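Local coordinates for protein imelysin (Bacteroides ovatus ATCC 8483, PDB 3OYV) that belongs to the imelysin-like proteins, which are implicated in bacterial iron uptake, and is probably an outer-membrane-associated metal-binding protein, at residues A146-L149 / S150-I153; L160-K163 / I164-I168. One frame throughout, in Å; residues are numbered along the deposited sequence.

Coming from helix 121-137, the chain runs through a loop into contact 1 (146-149 with 150-153), where Ser148 caps the start of helix 149-156. That short helix is followed at once by helix 158-177, whose first turns hold contact 2 (160-163 with 164-168). The two contacts are local and lie in series, neither nested nor crossed, with centres about 13 Å apart. They nevertheless touch: Ser150 OG lies 2.8 Å from Asp161 OD1, a probable hydrogen bond, and Ile153 CG2 packs on Leu160 CG. Helices 149-156 and 158-177 are thereby tied together, and both also rest on helices 121-137 and 189-214.

Contact 1 of 2, residues A146-L149 / S150-I153; sequences ANSL and STVI
Ser148, the N-cap of helix 149-156, directs its hydroxyl forward to the amide of Thr151, and OG receives Thr151 N in a capping bond of 3.1 Å with an N-H...O angle of 160°. The torsion makes this possible: at chi1 66° OG sits between the backbone N and the carbonyl carbon and faces the amide three residues on. Thr151 places its own OG1 3.2 Å from Ser148 OG, and both hydroxyls also bond to Asn145 O, so one loop carbonyl gathers the two side chains. The other branch of Thr151, CG2, comes within 3.3 Å of Ala146 O. With an alanine at Ser148, Thr151 N is likely to be left without its capping acceptor and Asn145 O with one partner fewer. Behind the cap the backbone takes over, Val152 N bonding to Ser148 O at 3.1 Å and Ile153 N to Leu149 O at 2.9 Å. Val152 CG2 rests 3.5 Å from Ser148 O, while Ile153 CG1 lies against Leu149 O at 3.3 Å. The apolar side chains pack onto neighbouring helices: Leu149 and Val152 meet Val229 of helix 223-261, and Leu149 and Ile153 meet Ile213 of helix 189-214. Tyr136 of helix 121-137 touches Leu149, Ser150 and Ile153, so the newly begun helix is set among three longer ones.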
loop_
_atom_site.group_PDB
_atom_site.type_symbol
_atom_site.label_atom_id
_atom_site.label_comp_id
_atom_site.label_asym_id
_atom_site.label_seq_id
_atom_site.Cartn_x
_atom_site.Cartn_y
_atom_site.Cartn_z
ATOM N N ALA A 146 23.417 -6.105 -8.032
ATOM C CA ALA A 146 24.771 -5.682 -7.731
ATOM C C ALA A 146 24.850 -4.350 -7.002
ATOM O O ALA A 146 25.755 -4.161 -6.190
ATOM C CB ALA A 146 25.630 -5.578 -9.023
ATOM N N ASN A 147 23.938 -3.440 -7.333
ATOM C CA ASN A 147 23.896 -2.118 -6.715
ATOM C C ASN A 147 22.733 -2.054 -5.725
ATOM O O ASN A 147 21.714 -1.473 -5.958
ATOM C CB ASN A 147 23.812 -1.041 -7.777
ATOM C CG ASN A 147 25.071 -0.940 -8.600
ATOM O OD1 ASN A 147 25.043 -1.128 -9.816
ATOM N ND2 ASN A 147 26.150 -0.682 -7.954
ATOM N N SER A 148 22.899 -2.707 -4.597
ATOM C CA SER A 148 21.861 -2.775 -3.562
ATOM C C SER A 148 22.499 -2.662 -2.195
ATOM O O SER A 148 23.679 -2.978 -2.029
ATOM C CB SER A 148 21.089 -4.082 -3.665
ATOM O OG SER A 148 21.910 -5.213 -3.354
ATOM N N LEU A 149 21.686 -2.285 -1.208
ATOM C CA LEU A 149 22.133 -2.296 0.165
ATOM C C LEU A 149 22.582 -3.696 0.523
ATOM O O LEU A 149 23.583 -3.855 1.210
ATOM C CB LEU A 149 21.018 -1.849 1.114
ATOM C CG LEU A 149 20.683 -0.368 1.180
ATOM C CD1 LEU A 149 19.493 -0.149 2.128
ATOM C CD2 LEU A 149 21.919 0.434 1.630
ATOM N N SER A 150 21.837 -4.717 0.107
ATOM C CA SER A 150 22.223 -6.094 0.441
ATOM C C SER A 150 23.643 -6.419 -0.027
ATOM O O SER A 150 24.425 -6.981 0.750
ATOM C CB SER A 150 21.246 -7.084 -0.153
ATOM O OG SER A 150 21.550 -8.438 0.194
ATOM N N THR A 151 23.994 -6.038 -1.252
ATOM C CA THR A 151 25.337 -6.333 -1.740
ATOM C C THR A 151 26.398 -5.579 -0.965
ATOM O O THR A 151 27.447 -6.153 -0.638
ATOM C CB THR A 151 25.415 -6.061 -3.249
ATOM O OG1 THR A 151 24.534 -6.981 -3.912
ATOM C CG2 THR A 151 26.840 -6.214 -3.818
ATOM N N VAL A 152 26.133 -4.321 -0.630
ATOM C CA VAL A 152 27.068 -3.520 0.164
ATOM C C VAL A 152 27.280 -4.133 1.552
ATOM O O VAL A 152 28.423 -4.274 2.012
ATOM C CB VAL A 152 26.619 -2.060 0.281
ATOM C CG1 VAL A 152 27.457 -1.281 1.278
ATOM C CG2 VAL A 152 26.637 -1.347 -1.089
ATOM N N ILE A 153 26.188 -4.487 2.231
ATOM C CA ILE A 153 26.293 -5.071 3.569
ATOM C C ILE A 153 26.964 -6.453 3.479
ATOM O O ILE A 153 27.815 -6.764 4.333
ATOM C CB ILE A 153 24.933 -5.138 4.305
ATOM C CG1 ILE A 153 24.286 -3.749 4.439
ATOM C CG2 ILE A 153 25.110 -5.760 5.722
ATOM C CD1 ILE A 153 25.088 -2.680 5.229
#

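Contact 2 of 2, residues L160-K163 / I164-I168; sequences LDTK and IKNAI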
loop_
_atom_site.group_PDB
_atom_site.type_symbol
_atom_site.label_atom_id
_atom_site.label_comp_id
_atom_site.label_asym_id
_atom_site.label_seq_id
_atom_site.Cartn_x
_atom_site.Cartn_y
_atom_site.Cartn_z
ATOM N N LEU A 160 25.558 -9.931 9.110
ATOM C CA LEU A 160 24.480 -8.933 9.217
ATOM C C LEU A 160 23.529 -9.019 8.017
ATOM O O LEU A 160 22.307 -9.011 8.159
ATOM C CB LEU A 160 25.042 -7.530 9.384
ATOM C CG LEU A 160 23.981 -6.427 9.426
ATOM C CD1 LEU A 160 22.920 -6.673 10.560
ATOM C CD2 LEU A 160 24.662 -5.078 9.572
ATOM N N ASP A 161 24.074 -9.114 6.821
ATOM C CA ASP A 161 23.253 -9.231 5.624
ATOM C C ASP A 161 22.365 -10.453 5.687
ATOM O O ASP A 161 21.175 -10.356 5.447
ATOM C CB ASP A 161 24.138 -9.260 4.374
ATOM C CG ASP A 161 23.365 -9.503 3.092
ATOM O OD1 ASP A 161 22.350 -8.782 2.821
ATOM O OD2 ASP A 161 23.724 -10.449 2.346
ATOM N N THR A 162 22.933 -11.602 6.074
ATOM C CA THR A 162 22.184 -12.829 6.151
ATOM C C THR A 162 21.065 -12.722 7.186
ATOM O O THR A 162 19.963 -13.191 6.914
ATOM C CB THR A 162 23.124 -13.987 6.469
ATOM O OG1 THR A 162 23.985 -14.170 5.333
ATOM C CG2 THR A 162 22.333 -15.288 6.810
ATOM N N LYS A 163 21.363 -12.076 8.315
ATOM C CA LYS A 163 20.330 -11.907 9.341
ATOM C C LYS A 163 19.195 -11.009 8.823
ATOM O O LYS A 163 18.023 -11.281 9.093
ATOM C CB LYS A 163 20.922 -11.343 10.606
ATOM C CG LYS A 163 21.734 -12.391 11.394
ATOM C CD LYS A 163 22.178 -11.827 12.736
ATOM C CE LYS A 163 23.397 -12.561 13.313
ATOM N NZ LYS A 163 24.692 -11.894 12.996
ATOM N N ILE A 164 19.511 -9.960 8.059
ATOM C CA ILE A 164 18.451 -9.084 7.535
ATOM C C ILE A 164 17.608 -9.853 6.528
ATOM O O ILE A 164 16.371 -9.834 6.580
ATOM C CB ILE A 164 19.066 -7.802 6.936
ATOM C CG1 ILE A 164 19.735 -6.959 8.016
ATOM C CG2 ILE A 164 17.993 -6.955 6.126
ATOM C CD1 ILE A 164 20.737 -5.949 7.461
ATOM N N LYS A 165 18.242 -10.533 5.587
ATOM C CA LYS A 165 17.516 -11.297 4.594
ATOM C C LYS A 165 16.614 -12.347 5.227
ATOM O O LYS A 165 15.465 -12.540 4.820
ATOM C CB LYS A 165 18.474 -11.937 3.582
ATOM C CG LYS A 165 19.218 -10.937 2.708
ATOM C CD LYS A 165 19.875 -11.599 1.450
ATOM C CE LYS A 165 21.027 -12.500 1.837
ATOM N NZ LYS A 165 21.694 -13.116 0.646
ATOM N N ASN A 166 17.159 -13.037 6.218
ATOM C CA ASN A 166 16.375 -14.020 6.977
ATOM C C ASN A 166 15.169 -13.406 7.698
ATOM O O ASN A 166 14.094 -14.013 7.749
ATOM C CB ASN A 166 17.270 -14.752 8.005
ATOM C CG ASN A 166 18.256 -15.700 7.343
ATOM O OD1 ASN A 166 18.108 -16.031 6.163
ATOM N ND2 ASN A 166 19.198 -16.236 8.134
ATOM N N ALA A 167 15.377 -12.238 8.276
ATOM C CA ALA A 167 14.292 -11.542 9.001
ATOM C C ALA A 167 13.181 -11.074 8.070
ATOM O O ALA A 167 11.989 -11.142 8.436
ATOM C CB ALA A 167 14.806 -10.409 9.803
ATOM N N ILE A 168 13.537 -10.613 6.877
ATOM C CA ILE A 168 12.527 -10.250 5.890
ATOM C C ILE A 168 11.710 -11.468 5.497
ATOM O O ILE A 168 10.466 -11.471 5.513
ATOM C CB ILE A 168 13.188 -9.620 4.641
ATOM C CG1 ILE A 168 13.826 -8.303 5.020
ATOM C CG2 ILE A 168 12.155 -9.448 3.518
ATOM C CD1 ILE A 168 14.757 -7.727 3.922
HETATM O O HOH W 1 23.044 -10.649 -0.219
#
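Asp161 and Lys165, one helical turn apart, carry the charged contact between 160-163 and 164-168. The salt bridge is long, Asp161 OD2 standing 3.8 Å from Lys165 NZ, and a water closes the gap: it donates to OD2 at 2.7 Å and accepts from NZ at 2.9 Å. The lysine chain passes slantwise across the carboxylate, with Lys165 CE 3.4 Å from Asp161 OD2, and a bend at chi3 (-69°) brings the ammonium round to the water. The other oxygen, OD1, is hydrogen-bonded to Tyr136 OH, with Ser150 OG as a second, probable partner. The carboxylate is thus gripped at both oxygens, which fixes its rotation and is likely to favour its charged form.

The apolar contact is between Leu160 and Ile164, Leu160 CG meeting Ile164 CD1 at 3.8 Å. Both reach helix 189-214, Leu160 at Asp208 and Ile164 at Leu209. On the exposed side, Thr162 and Asn166 run side by side in the same direction; Thr162 CG2 is 3.5 Å from Asn166 ND2, and the threonine hydroxyl bonds to Ser158 O.

Backbone bonds bind the turns, from Ile164 N to Leu160 O through Ala167 N to Lys163 O. These i to i+4 bonds, and the acid and lysine paired across one turn, are typical of an alpha-helix. With Leu160 and Ile164 buried against helix 189-214 while Thr162 and Asn166 are exposed, the helix is also amphipathic, packed by one face against its neighbours in the largely helical imelysin fold.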